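Local coordinates for microtubule-associated protein 1A/1B, light chain 3 (Trypanosoma brucei brucei, PDB 3W1Y) that probably works in autophagy as an Atg8-family ubiquitin-like protein, binding phosphatidylethanolamine and associating with membranes, at residues P31-I36 against L71-A76; Y8-T13 against D123-V128; L89-G94 against Y130-T135; T77-M82 against P106-C111. All coordinates share one frame; numbering follows the deposited sequence.

Interaction 1. Residues P31-I36 against L71-A76; sequences PKHIPI and LLPETA
His33 with Pro73, Ile34 with Leu72, and Pro35 with Leu71 are paired across the antiparallel strand pair of the ubiquitin-like fold of Atg8 proteins, strand 33-40 beside the edge strand 68-73. Ile34 and Leu72 form the hydrogen-bonded pair, the other two being non-hydrogen-bonded: Ile34 N gives to Leu72 O at 2.7 Å, and Leu72 N returns a bond to Ile34 O. Their side chains leave on the face covered by helix 112-119, where Tyr116 meets Ile34 and Leu112 meets Leu72. On that side Ile34 keeps CG1 beside its backbone N (chi1 -52°) and places CD1 4.0 Å from Glu74 CB, the two side chains crossing at about a right angle. Ile36 CD1 meets Leu72 CD1 at similar range. On the other face Leu71 swings CG anti to its backbone N (chi1 -173°), which carries CD1 back over the partner strand, 3.7 Å from His33 CB and also against the Pro35 ring. The His33 ring lies with one face over Pro73 CA, a CH-pi contact 4.1 Å from the centroid. Past the strand end a type I turn runs from Pro73 to Ala76, and Glu74 brings its carboxylate to the aliphatic part of Lys32: Lys32 CG is 3.5 Å from Glu74 OE2. Lys32 O accepts from Glu74 N at 2.8 Å, nearly in line with the carbonyl bond.

Interaction 2. Residues Y8-T13 against D123-V128; sequences YRYQYT and DGFLYV
Tyr8 lays its ring against Tyr127 in the close-packed heart of this buried contact. Tyr127 CB sits over one face of the Tyr8 ring, 3.9 Å from the centroid, and Tyr8 CG is 3.6 Å from Tyr127 CD2; the two ring planes are 42° apart as the side chains slide past each other in opposite directions. Gln11 comes from the helix to cover a face of the Tyr127 ring, its amide plane 32° from the ring plane and its CG 3.3 Å from Tyr127 OH. The helix 9-13 here belongs to the N-terminal extension that Atg8 proteins add to the ubiquitin-like fold, and it packs on strand 126-133 near the sheet's centre. Tyr127 OH is fixed by its bond to Asp123 OD2 at 2.7 Å, on the syn lone pair, and Arg19 forms a salt bridge with that same oxygen. Asp123 OD1 meanwhile takes Phe125 N, closing an Asx turn. Buried like Tyr127, Tyr10 turns its edge to the face of Phe125, planes at 82°, with Tyr10 CE2 3.9 Å from Phe125 CE1 and its hydroxyl bonded to Glu22. The looser side is that of Tyr8 and Gln11, both partly exposed: Gln11 NE2 stays 4.2 Å from Asp123 OD2, with no bond between them.

Interaction 3. Residues L89-G94 against Y130-T135; sequences LLLEEG and YGVENT
The C-terminal end of strand 126-133, a central strand of the ubiquitin-like sheet, meets the segment that links helix 78-88 to strand 96-100. Leu90 takes a positive phi in a Schellman motif after that helix, and the chain turns to run roughly alongside the strand, the two segments 22° apart end to end. Leu89 brings both its methyls to Tyr130: CD1 is 3.6 Å from Tyr130 CE1, and CD2 is 3.7 Å from Tyr130 OH. With CG set between backbone N and carbonyl carbon (chi1 73°), Tyr130 puts its ring against these Leu89 methyls, and its hydroxyl is bonded to Asp66 O. Two residues further along each segment, Leu91 and Val132 extend toward each other tip to tip, Leu91 CD2 lying 3.9 Å from Val132 CG1 and equally near CG2, while Val132 CG2 also touches Leu89 CD1. Val97 of strand 96-100 touches both Leu91 and Tyr130. At the exposed end Gly94 O meets backbone: Asn134 CA approaches it at 3.2 Å as a CA-H...O contact, and Gln95 holds Asn134 OD1. Cohesion between the two segments thus rests on the methyl packing of Leu89 and Leu91 and gives way toward the chain terminus to a weak CA-H...O contact, since Thr135 N, though 3.0 Å from Gly94 O, stands at too poor an angle for a hydrogen bond.

Interaction 4. Residues T77-M82 against P106-C111; sequences TVMEFM and PPNSAC
Val78 drives its side chain into the loop 106-111, at the N-terminus of helix 78-88 in the ubiquitin-like fold. Its two methyls meet the Pro106 ring: the side chains cross at about a right angle, with Val78 CG2 3.9 Å from Pro106 CB and CG1 near Pro106 CG. CG2 also meets Ala110 CB, and Ile115 of helix 112-119 touches all three residues. The loop itself folds as a type I turn from Pro107 to Ala110, which brings two carbonyls to the first turn of the helix. Val78 N gives to Ala110 O at 2.8 Å, and Met79 N gives to Asn108 O, in the carbonyl plane on a lone pair. Thr77 is the N-cap: its OG1, placed between backbone N and carbonyl carbon (chi1 57°), accepts from Glu80 N, while Glu80 OE2 takes Thr77 N at 2.9 Å, a capping box. The capped end thus has its first backbone N-H groups satisfied by the Thr77 hydroxyl and the loop. Two methionines meet the Asn108 amide, one at each end atom. Met79, with CG anti to its backbone N (chi1 179°) and its chain bent twice, crosses the amide obliquely, CE standing 3.3 Å from Asn108 ND2; Met79 also packs on Met79 of the second subunit. From a neighbouring turn Met82 crosses Asn108 at about a right angle, its SD 3.7 Å from Asn108 OD1.

In the fold
Strand 126-133 joins interaction 2 to interaction 3, whose centres lie about 23 Å apart on opposite sides of the chain's centre. Interactions 1 and 2 meet in the sheet, where Pro35 O and Leu126 N are 2.8 Å apart, a probable hydrogen bond between neighbouring strands. Interaction 4 follows interaction 1 along the chain, centres about 12 Å apart, and Phe81 bridges them: its CD1 is 3.8 Å from Leu72 CD1 and its CZ equally close to Ile36 CG2. The same ring reaches interaction 2, with Phe81 CE2 3.8 Å from Val128 CG1. Interactions 3 and 4 do not touch, their nearest atoms about 6 Å apart. Interactions 1, 3 and 4 each also reach the second subunit.

Interaction 1. Residues P31-I36 against L71-A76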
loop_
_atom_site.group_PDB
_atom_site.type_symbol
_atom_site.label_atom_id
_atom_site.label_comp_id
_atom_site.label_asym_id
_atom_site.label_seq_id
_atom_site.Cartn_x
_atom_site.Cartn_y
_atom_site.Cartn_z
ATOM N N PRO A 31 -8.534 -25.498 0.837
ATOM C CA PRO A 31 -9.537 -25.180 -0.216
ATOM C C PRO A 31 -10.125 -23.762 -0.101
ATOM O O PRO A 31 -10.807 -23.303 -1.007
ATOM C CB PRO A 31 -10.628 -26.245 -0.006
ATOM C CG PRO A 31 -10.501 -26.621 1.540
ATOM C CD PRO A 31 -9.033 -26.465 1.860
ATOM N N LYS A 32 -9.874 -23.084 1.011
ATOM C CA LYS A 32 -10.318 -21.701 1.188
ATOM C C LYS A 32 -9.133 -20.704 1.088
ATOM O O LYS A 32 -9.271 -19.536 1.438
ATOM C CB LYS A 32 -11.062 -21.564 2.532
ATOM C CG LYS A 32 -12.413 -22.319 2.575
ATOM C CD LYS A 32 -13.127 -22.146 3.938
ATOM C CE LYS A 32 -14.396 -23.010 3.963
ATOM N NZ LYS A 32 -15.296 -22.722 5.136
ATOM N N HIS A 33 -7.983 -21.170 0.618
ATOM C CA HIS A 33 -6.843 -20.303 0.436
ATOM C C HIS A 33 -6.528 -20.074 -1.041
ATOM O O HIS A 33 -6.812 -20.897 -1.898
ATOM C CB HIS A 33 -5.609 -20.797 1.220
ATOM C CG HIS A 33 -5.778 -20.725 2.718
ATOM N ND1 HIS A 33 -4.915 -20.030 3.540
ATOM C CD2 HIS A 33 -6.731 -21.237 3.528
ATOM C CE1 HIS A 33 -5.328 -20.126 4.791
ATOM N NE2 HIS A 33 -6.434 -20.848 4.808
ATOM N N ILE A 34 -5.925 -18.925 -1.309
ATOM C CA ILE A 34 -5.621 -18.473 -2.655
ATOM C C ILE A 34 -4.110 -18.583 -2.851
ATOM O O ILE A 34 -3.342 -17.971 -2.108
ATOM C CB ILE A 34 -6.104 -17.000 -2.838
ATOM C CG1 ILE A 34 -7.593 -16.846 -2.412
ATOM C CG2 ILE A 34 -5.780 -16.460 -4.278
ATOM C CD1 ILE A 34 -8.629 -17.763 -3.203
ATOM N N PRO A 35 -3.676 -19.395 -3.838
ATOM C CA PRO A 35 -2.246 -19.409 -4.201
ATOM C C PRO A 35 -1.879 -18.248 -5.125
ATOM O O PRO A 35 -2.496 -18.048 -6.168
ATOM C CB PRO A 35 -2.053 -20.765 -4.879
ATOM C CG PRO A 35 -3.443 -21.145 -5.393
ATOM C CD PRO A 35 -4.477 -20.382 -4.596
ATOM N N ILE A 36 -0.851 -17.504 -4.726
ATOM C CA ILE A 36 -0.480 -16.267 -5.346
ATOM C C ILE A 36 0.994 -16.333 -5.752
ATOM O O ILE A 36 1.855 -16.736 -4.967
ATOM C CB ILE A 36 -0.711 -15.086 -4.376
ATOM C CG1 ILE A 36 -2.162 -15.071 -3.892
ATOM C CG2 ILE A 36 -0.298 -13.725 -5.013
ATOM C CD1 ILE A 36 -2.420 -14.103 -2.713
ATOM N N LEU A 71 0.133 -18.143 0.131
ATOM C CA LEU A 71 -1.093 -18.905 0.212
ATOM C C LEU A 71 -1.972 -18.219 1.256
ATOM O O LEU A 71 -1.773 -18.371 2.457
ATOM C CB LEU A 71 -0.765 -20.352 0.584
ATOM C CG LEU A 71 -1.901 -21.367 0.558
ATOM C CD1 LEU A 71 -2.584 -21.418 -0.817
ATOM C CD2 LEU A 71 -1.385 -22.778 0.985
ATOM N N LEU A 72 -2.925 -17.414 0.810
ATOM C CA LEU A 72 -3.623 -16.546 1.754
ATOM C C LEU A 72 -5.108 -16.839 1.797
ATOM O O LEU A 72 -5.675 -17.321 0.800
ATOM C CB LEU A 72 -3.352 -15.076 1.426
ATOM C CG LEU A 72 -1.896 -14.589 1.565
ATOM C CD1 LEU A 72 -1.776 -13.103 1.224
ATOM C CD2 LEU A 72 -1.318 -14.865 2.998
ATOM N N PRO A 73 -5.759 -16.551 2.942
ATOM C CA PRO A 73 -7.214 -16.815 3.022
ATOM C C PRO A 73 -8.031 -16.096 1.926
ATOM O O PRO A 73 -7.699 -14.951 1.541
ATOM C CB PRO A 73 -7.597 -16.316 4.441
ATOM C CG PRO A 73 -6.305 -16.327 5.253
ATOM C CD PRO A 73 -5.219 -15.969 4.198
ATOM N N GLU A 74 -9.076 -16.754 1.421
ATOM C CA GLU A 74 -9.955 -16.153 0.413
ATOM C C GLU A 74 -10.637 -14.885 0.942
ATOM O O GLU A 74 -10.989 -13.988 0.163
ATOM C CB GLU A 74 -11.005 -17.163 -0.085
ATOM C CG GLU A 74 -11.880 -17.816 1.020
ATOM C CD GLU A 74 -12.878 -18.861 0.489
ATOM O OE1 GLU A 74 -12.801 -19.274 -0.704
ATOM O OE2 GLU A 74 -13.742 -19.303 1.286
ATOM N N THR A 75 -10.799 -14.824 2.268
ATOM C CA THR A 75 -11.369 -13.658 2.957
ATOM C C THR A 75 -10.356 -12.515 3.287
ATOM O O THR A 75 -10.780 -11.398 3.629
ATOM C CB THR A 75 -12.105 -14.078 4.250
ATOM O OG1 THR A 75 -11.214 -14.855 5.056
ATOM C CG2 THR A 75 -13.350 -14.922 3.931
ATOM N N ALA A 76 -9.049 -12.788 3.200
ATOM C CA ALA A 76 -8.035 -11.735 3.302
ATOM C C ALA A 76 -8.287 -10.635 2.271
ATOM O O ALA A 76 -8.739 -10.901 1.178
ATOM C CB ALA A 76 -6.610 -12.323 3.109
#

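Interaction 2. Residues Y8-T13 against D123-V128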
loop_
_atom_site.group_PDB
_atom_site.type_symbol
_atom_site.label_atom_id
_atom_site.label_comp_id
_atom_site.label_asym_id
_atom_site.label_seq_id
_atom_site.Cartn_x
_atom_site.Cartn_y
_atom_site.Cartn_z
ATOM N N TYR A 8 4.688 -14.135 -17.363
ATOM C CA TYR A 8 5.457 -14.185 -16.142
ATOM C C TYR A 8 6.594 -15.171 -16.294
ATOM O O TYR A 8 6.445 -16.234 -16.923
ATOM C CB TYR A 8 4.542 -14.599 -14.984
ATOM C CG TYR A 8 3.640 -13.472 -14.550
ATOM C CD1 TYR A 8 2.447 -13.185 -15.237
ATOM C CD2 TYR A 8 3.992 -12.668 -13.463
ATOM C CE1 TYR A 8 1.630 -12.127 -14.842
ATOM C CE2 TYR A 8 3.186 -11.615 -13.071
ATOM C CZ TYR A 8 2.018 -11.349 -13.764
ATOM O OH TYR A 8 1.233 -10.299 -13.334
ATOM N N ARG A 9 7.726 -14.816 -15.701
ATOM C CA ARG A 9 8.899 -15.669 -15.693
ATOM C C ARG A 9 8.627 -17.096 -15.211
ATOM O O ARG A 9 9.067 -18.053 -15.837
ATOM C CB ARG A 9 9.998 -15.028 -14.867
ATOM C CG ARG A 9 11.305 -15.743 -15.038
ATOM C CD ARG A 9 12.500 -14.853 -14.730
ATOM N NE ARG A 9 13.690 -15.679 -14.867
ATOM C CZ ARG A 9 14.032 -16.624 -14.004
ATOM N NH1 ARG A 9 13.291 -16.819 -12.922
ATOM N NH2 ARG A 9 15.117 -17.363 -14.225
ATOM N N TYR A 10 7.870 -17.226 -14.126
ATOM C CA TYR A 10 7.430 -18.530 -13.594
ATOM C C TYR A 10 6.720 -19.450 -14.597
ATOM O O TYR A 10 6.878 -20.656 -14.532
ATOM C CB TYR A 10 6.528 -18.322 -12.385
ATOM C CG TYR A 10 6.528 -19.454 -11.405
ATOM C CD1 TYR A 10 7.597 -19.650 -10.535
ATOM C CD2 TYR A 10 5.440 -20.292 -11.300
ATOM C CE1 TYR A 10 7.598 -20.694 -9.609
ATOM C CE2 TYR A 10 5.417 -21.320 -10.380
ATOM C CZ TYR A 10 6.501 -21.509 -9.550
ATOM O OH TYR A 10 6.464 -22.509 -8.653
ATOM N N GLN A 11 5.943 -18.882 -15.515
ATOM C CA GLN A 11 5.281 -19.685 -16.537
ATOM C C GLN A 11 6.209 -20.153 -17.659
ATOM O O GLN A 11 5.941 -21.166 -18.287
ATOM C CB GLN A 11 4.067 -18.945 -17.122
ATOM C CG GLN A 11 2.938 -18.739 -16.145
ATOM C CD GLN A 11 1.929 -17.696 -16.631
ATOM O OE1 GLN A 11 2.301 -16.604 -17.075
ATOM N NE2 GLN A 11 0.654 -18.023 -16.533
ATOM N N TYR A 12 7.307 -19.437 -17.906
ATOM C CA TYR A 12 8.288 -19.893 -18.894
ATOM C C TYR A 12 9.222 -20.942 -18.341
ATOM O O TYR A 12 9.753 -21.753 -19.080
ATOM C CB TYR A 12 9.113 -18.721 -19.441
ATOM C CG TYR A 12 8.321 -17.821 -20.342
ATOM C CD1 TYR A 12 7.655 -16.709 -19.820
ATOM C CD2 TYR A 12 8.201 -18.087 -21.714
ATOM C CE1 TYR A 12 6.907 -15.861 -20.631
ATOM C CE2 TYR A 12 7.436 -17.233 -22.552
ATOM C CZ TYR A 12 6.794 -16.124 -21.980
ATOM O OH TYR A 12 6.044 -15.253 -22.748
ATOM N N THR A 13 9.467 -20.906 -17.044
ATOM C CA THR A 13 10.489 -21.787 -16.450
ATOM C C THR A 13 9.888 -22.975 -15.732
ATOM O O THR A 13 10.616 -23.878 -15.354
ATOM C CB THR A 13 11.459 -21.019 -15.482
ATOM O OG1 THR A 13 10.687 -20.350 -14.489
ATOM C CG2 THR A 13 12.245 -19.969 -16.217
ATOM N N ASP A 123 -3.600 -22.366 -14.665
ATOM C CA ASP A 123 -2.745 -23.250 -13.858
ATOM C C ASP A 123 -3.093 -23.196 -12.363
ATOM O O ASP A 123 -2.496 -23.915 -11.568
ATOM C CB ASP A 123 -1.222 -23.031 -14.097
ATOM C CG ASP A 123 -0.692 -21.690 -13.558
ATOM O OD1 ASP A 123 -1.361 -20.972 -12.776
ATOM O OD2 ASP A 123 0.440 -21.334 -13.944
ATOM N N GLY A 124 -4.053 -22.355 -11.988
ATOM C CA GLY A 124 -4.490 -22.286 -10.600
ATOM C C GLY A 124 -3.940 -21.131 -9.773
ATOM O O GLY A 124 -4.502 -20.824 -8.724
ATOM N N PHE A 125 -2.848 -20.508 -10.210
ATOM C CA PHE A 125 -2.267 -19.383 -9.459
ATOM C C PHE A 125 -2.995 -18.097 -9.799
ATOM O O PHE A 125 -3.491 -17.938 -10.925
ATOM C CB PHE A 125 -0.785 -19.132 -9.804
ATOM C CG PHE A 125 0.196 -20.032 -9.091
ATOM C CD1 PHE A 125 0.815 -21.077 -9.780
ATOM C CD2 PHE A 125 0.553 -19.791 -7.766
ATOM C CE1 PHE A 125 1.753 -21.911 -9.143
ATOM C CE2 PHE A 125 1.483 -20.609 -7.124
ATOM C CZ PHE A 125 2.076 -21.682 -7.823
ATOM N N LEU A 126 -3.035 -17.188 -8.818
ATOM C CA LEU A 126 -3.305 -15.773 -9.072
ATOM C C LEU A 126 -1.938 -15.087 -9.277
ATOM O O LEU A 126 -1.121 -15.072 -8.357
ATOM C CB LEU A 126 -4.030 -15.149 -7.877
ATOM C CG LEU A 126 -4.363 -13.678 -8.035
ATOM C CD1 LEU A 126 -5.213 -13.440 -9.298
ATOM C CD2 LEU A 126 -5.038 -13.135 -6.771
ATOM N N TYR A 127 -1.689 -14.594 -10.496
ATOM C CA TYR A 127 -0.448 -13.924 -10.839
ATOM C C TYR A 127 -0.522 -12.433 -10.511
ATOM O O TYR A 127 -1.508 -11.774 -10.827
ATOM C CB TYR A 127 -0.112 -14.161 -12.314
ATOM C CG TYR A 127 0.467 -15.550 -12.521
ATOM C CD1 TYR A 127 -0.359 -16.637 -12.759
ATOM C CD2 TYR A 127 1.846 -15.769 -12.428
ATOM C CE1 TYR A 127 0.163 -17.914 -12.916
ATOM C CE2 TYR A 127 2.381 -17.029 -12.591
ATOM C CZ TYR A 127 1.535 -18.106 -12.835
ATOM O OH TYR A 127 2.060 -19.370 -12.996
ATOM N N VAL A 128 0.516 -11.920 -9.857
ATOM C CA VAL A 128 0.549 -10.546 -9.400
ATOM C C VAL A 128 1.939 -9.942 -9.706
ATOM O O VAL A 128 2.987 -10.571 -9.444
ATOM C CB VAL A 128 0.232 -10.434 -7.879
ATOM C CG1 VAL A 128 0.397 -9.010 -7.387
ATOM C CG2 VAL A 128 -1.171 -10.974 -7.543
#

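Interaction 3. Residues L89-G94 against Y130-T135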
loop_
_atom_site.group_PDB
_atom_site.type_symbol
_atom_site.label_atom_id
_atom_site.label_comp_id
_atom_site.label_asym_id
_atom_site.label_seq_id
_atom_site.Cartn_x
_atom_site.Cartn_y
_atom_site.Cartn_z
ATOM N N LEU A 89 9.414 -8.877 1.696
ATOM C CA LEU A 89 10.457 -8.136 0.984
ATOM C C LEU A 89 11.350 -7.349 1.956
ATOM O O LEU A 89 12.318 -6.700 1.541
ATOM C CB LEU A 89 9.833 -7.164 -0.031
ATOM C CG LEU A 89 9.074 -7.723 -1.238
ATOM C CD1 LEU A 89 8.438 -6.609 -2.036
ATOM C CD2 LEU A 89 10.003 -8.537 -2.109
ATOM N N LEU A 90 10.989 -7.404 3.240
ATOM C CA LEU A 90 11.617 -6.622 4.308
ATOM C C LEU A 90 11.947 -5.171 3.902
ATOM O O LEU A 90 13.096 -4.721 3.992
ATOM C CB LEU A 90 12.837 -7.362 4.883
ATOM C CG LEU A 90 12.488 -8.739 5.474
ATOM C CD1 LEU A 90 13.666 -9.710 5.400
ATOM C CD2 LEU A 90 11.921 -8.626 6.886
ATOM N N LEU A 91 10.915 -4.452 3.465
ATOM C CA LEU A 91 11.046 -3.066 3.020
ATOM C C LEU A 91 11.264 -2.095 4.178
ATOM O O LEU A 91 10.621 -2.206 5.226
ATOM C CB LEU A 91 9.803 -2.632 2.243
ATOM C CG LEU A 91 9.372 -3.365 0.977
ATOM C CD1 LEU A 91 8.133 -2.654 0.445
ATOM C CD2 LEU A 91 10.475 -3.412 -0.077
ATOM N N GLU A 92 12.161 -1.133 3.961
ATOM C CA GLU A 92 12.447 -0.055 4.927
ATOM C C GLU A 92 11.339 1.003 5.006
ATOM O O GLU A 92 10.342 0.923 4.286
ATOM C CB GLU A 92 13.759 0.637 4.556
ATOM C CG GLU A 92 15.018 -0.192 4.782
ATOM C CD GLU A 92 16.290 0.648 4.636
ATOM O OE1 GLU A 92 16.424 1.359 3.600
ATOM O OE2 GLU A 92 17.147 0.594 5.558
ATOM N N GLU A 93 11.540 2.007 5.866
ATOM C CA GLU A 93 10.569 3.099 6.076
ATOM C C GLU A 93 10.240 3.941 4.836
ATOM O O GLU A 93 9.090 4.373 4.659
ATOM C CB GLU A 93 11.029 4.020 7.208
ATOM C CG GLU A 93 10.403 3.706 8.570
ATOM C CD GLU A 93 11.065 4.453 9.733
ATOM O OE1 GLU A 93 11.743 5.500 9.506
ATOM O OE2 GLU A 93 10.897 3.987 10.888
ATOM N N GLY A 94 11.233 4.181 3.983
ATOM C CA GLY A 94 11.005 5.009 2.802
ATOM C C GLY A 94 10.489 4.261 1.580
ATOM O O GLY A 94 10.580 4.775 0.457
ATOM N N TYR A 130 4.395 -6.783 -8.778
ATOM C CA TYR A 130 4.608 -5.798 -7.759
ATOM C C TYR A 130 5.734 -4.834 -8.142
ATOM O O TYR A 130 6.742 -5.222 -8.762
ATOM C CB TYR A 130 4.860 -6.477 -6.400
ATOM C CG TYR A 130 6.211 -7.143 -6.244
ATOM C CD1 TYR A 130 7.323 -6.448 -5.731
ATOM C CD2 TYR A 130 6.375 -8.481 -6.577
ATOM C CE1 TYR A 130 8.568 -7.084 -5.586
ATOM C CE2 TYR A 130 7.571 -9.112 -6.416
ATOM C CZ TYR A 130 8.672 -8.428 -5.926
ATOM O OH TYR A 130 9.856 -9.129 -5.783
ATOM N N GLY A 131 5.548 -3.577 -7.778
ATOM C CA GLY A 131 6.628 -2.602 -7.849
ATOM C C GLY A 131 6.886 -2.030 -6.467
ATOM O O GLY A 131 5.960 -1.832 -5.688
ATOM N N VAL A 132 8.146 -1.782 -6.155
ATOM C CA VAL A 132 8.520 -1.112 -4.922
ATOM C C VAL A 132 8.884 0.331 -5.263
ATOM O O VAL A 132 9.644 0.581 -6.197
ATOM C CB VAL A 132 9.712 -1.824 -4.259
ATOM C CG1 VAL A 132 10.292 -1.003 -3.105
ATOM C CG2 VAL A 132 9.313 -3.228 -3.797
ATOM N N GLU A 133 8.332 1.285 -4.525
ATOM C CA GLU A 133 8.742 2.674 -4.724
ATOM C C GLU A 133 9.388 3.310 -3.494
ATOM O O GLU A 133 8.927 3.135 -2.379
ATOM C CB GLU A 133 7.604 3.539 -5.256
ATOM C CG GLU A 133 8.120 4.738 -6.061
ATOM C CD GLU A 133 9.016 4.296 -7.211
ATOM O OE1 GLU A 133 8.604 3.386 -7.988
ATOM O OE2 GLU A 133 10.136 4.848 -7.316
ATOM N N ASN A 134 10.482 4.029 -3.718
ATOM C CA ASN A 134 11.274 4.580 -2.622
ATOM C C ASN A 134 10.911 6.060 -2.371
ATOM O O ASN A 134 11.747 6.949 -2.507
ATOM C CB ASN A 134 12.783 4.346 -2.839
ATOM C CG ASN A 134 13.168 2.851 -2.833
ATOM O OD1 ASN A 134 13.740 2.346 -1.858
ATOM N ND2 ASN A 134 12.859 2.142 -3.927
ATOM N N THR A 135 9.637 6.274 -2.004
ATOM C CA THR A 135 9.038 7.589 -1.691
ATOM C C THR A 135 10.054 8.718 -1.508
ATOM O O THR A 135 10.287 9.181 -0.394
ATOM C CB THR A 135 8.137 7.527 -0.425
ATOM O OG1 THR A 135 7.396 6.295 -0.400
ATOM C CG2 THR A 135 7.175 8.716 -0.402
#

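Interaction 4. Residues T77-M82 against P106-C111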
loop_
_atom_site.group_PDB
_atom_site.type_symbol
_atom_site.label_atom_id
_atom_site.label_comp_id
_atom_site.label_asym_id
_atom_site.label_seq_id
_atom_site.Cartn_x
_atom_site.Cartn_y
_atom_site.Cartn_z
ATOM N N THR A 77 -7.996 -9.396 2.623
ATOM C CA THR A 77 -8.093 -8.291 1.655
ATOM C C THR A 77 -6.794 -8.073 0.877
ATOM O O THR A 77 -5.742 -8.587 1.262
ATOM C CB THR A 77 -8.416 -7.003 2.346
ATOM O OG1 THR A 77 -7.411 -6.768 3.323
ATOM C CG2 THR A 77 -9.779 -7.098 3.027
ATOM N N VAL A 78 -6.885 -7.288 -0.209
ATOM C CA VAL A 78 -5.717 -6.820 -0.944
ATOM C C VAL A 78 -4.698 -6.159 -0.011
ATOM O O VAL A 78 -3.506 -6.416 -0.112
ATOM C CB VAL A 78 -6.110 -5.889 -2.119
ATOM C CG1 VAL A 78 -4.917 -5.164 -2.669
ATOM C CG2 VAL A 78 -6.752 -6.681 -3.237
ATOM N N MET A 79 -5.167 -5.324 0.912
ATOM C CA MET A 79 -4.273 -4.670 1.855
ATOM C C MET A 79 -3.460 -5.674 2.691
ATOM O O MET A 79 -2.261 -5.482 2.918
ATOM C CB MET A 79 -5.077 -3.686 2.750
ATOM C CG MET A 79 -4.233 -2.960 3.807
ATOM S SD MET A 79 -3.002 -1.863 3.018
ATOM C CE MET A 79 -4.054 -0.439 2.754
ATOM N N GLU A 80 -4.125 -6.721 3.172
ATOM C CA GLU A 80 -3.451 -7.746 3.978
ATOM C C GLU A 80 -2.364 -8.446 3.179
ATOM O O GLU A 80 -1.256 -8.643 3.673
ATOM C CB GLU A 80 -4.457 -8.762 4.557
ATOM C CG GLU A 80 -5.087 -8.273 5.855
ATOM C CD GLU A 80 -6.340 -9.060 6.281
ATOM O OE1 GLU A 80 -6.369 -9.531 7.444
ATOM O OE2 GLU A 80 -7.300 -9.181 5.480
ATOM N N PHE A 81 -2.691 -8.811 1.942
ATOM C CA PHE A 81 -1.704 -9.320 1.000
ATOM C C PHE A 81 -0.523 -8.371 0.846
ATOM O O PHE A 81 0.626 -8.795 0.925
ATOM C CB PHE A 81 -2.358 -9.595 -0.363
ATOM C CG PHE A 81 -1.381 -9.827 -1.477
ATOM C CD1 PHE A 81 -0.380 -10.767 -1.368
ATOM C CD2 PHE A 81 -1.481 -9.105 -2.653
ATOM C CE1 PHE A 81 0.511 -10.968 -2.389
ATOM C CE2 PHE A 81 -0.578 -9.321 -3.700
ATOM C CZ PHE A 81 0.412 -10.242 -3.553
ATOM N N MET A 82 -0.807 -7.097 0.635
ATOM C CA MET A 82 0.243 -6.121 0.454
ATOM C C MET A 82 1.137 -5.976 1.679
ATOM O O MET A 82 2.350 -5.802 1.543
ATOM C CB MET A 82 -0.341 -4.779 0.074
ATOM C CG MET A 82 -0.586 -4.595 -1.398
ATOM S SD MET A 82 -1.657 -3.160 -1.519
ATOM C CE MET A 82 -0.464 -1.856 -1.249
ATOM N N PRO A 106 -5.775 -3.304 -7.916
ATOM C CA PRO A 106 -7.017 -3.655 -7.231
ATOM C C PRO A 106 -7.313 -2.742 -6.019
ATOM O O PRO A 106 -6.388 -2.183 -5.424
ATOM C CB PRO A 106 -6.771 -5.095 -6.786
ATOM C CG PRO A 106 -5.261 -5.174 -6.613
ATOM C CD PRO A 106 -4.691 -4.276 -7.659
ATOM N N PRO A 107 -8.610 -2.562 -5.684
ATOM C CA PRO A 107 -8.956 -1.811 -4.471
ATOM C C PRO A 107 -8.415 -2.550 -3.234
ATOM O O PRO A 107 -8.455 -3.789 -3.190
ATOM C CB PRO A 107 -10.503 -1.814 -4.458
ATOM C CG PRO A 107 -10.937 -2.273 -5.820
ATOM C CD PRO A 107 -9.800 -3.052 -6.415
ATOM N N ASN A 108 -7.921 -1.782 -2.264
ATOM C CA ASN A 108 -7.374 -2.306 -1.003
ATOM C C ASN A 108 -8.281 -3.183 -0.151
ATOM O O ASN A 108 -7.786 -4.070 0.566
ATOM C CB ASN A 108 -6.854 -1.165 -0.140
ATOM C CG ASN A 108 -5.558 -0.643 -0.650
ATOM O OD1 ASN A 108 -4.901 -1.315 -1.445
ATOM N ND2 ASN A 108 -5.177 0.554 -0.228
ATOM N N SER A 109 -9.591 -2.931 -0.241
ATOM C CA SER A 109 -10.598 -3.659 0.530
ATOM C C SER A 109 -11.170 -4.832 -0.222
ATOM O O SER A 109 -12.020 -5.518 0.298
ATOM C CB SER A 109 -11.737 -2.726 0.939
ATOM O OG SER A 109 -12.385 -2.164 -0.205
ATOM N N ALA A 110 -10.734 -5.063 -1.453
ATOM C CA ALA A 110 -11.185 -6.242 -2.194
ATOM C C ALA A 110 -10.666 -7.529 -1.531
ATOM O O ALA A 110 -9.571 -7.541 -0.975
ATOM C CB ALA A 110 -10.742 -6.158 -3.657
ATOM N N CYS A 111 -11.465 -8.592 -1.566
ATOM C CA CYS A 111 -11.042 -9.902 -1.101
ATOM C C CYS A 111 -10.293 -10.659 -2.184
ATOM O O CYS A 111 -10.723 -10.696 -3.334
ATOM C CB CYS A 111 -12.269 -10.720 -0.702
ATOM S SG CYS A 111 -12.962 -10.065 0.794
#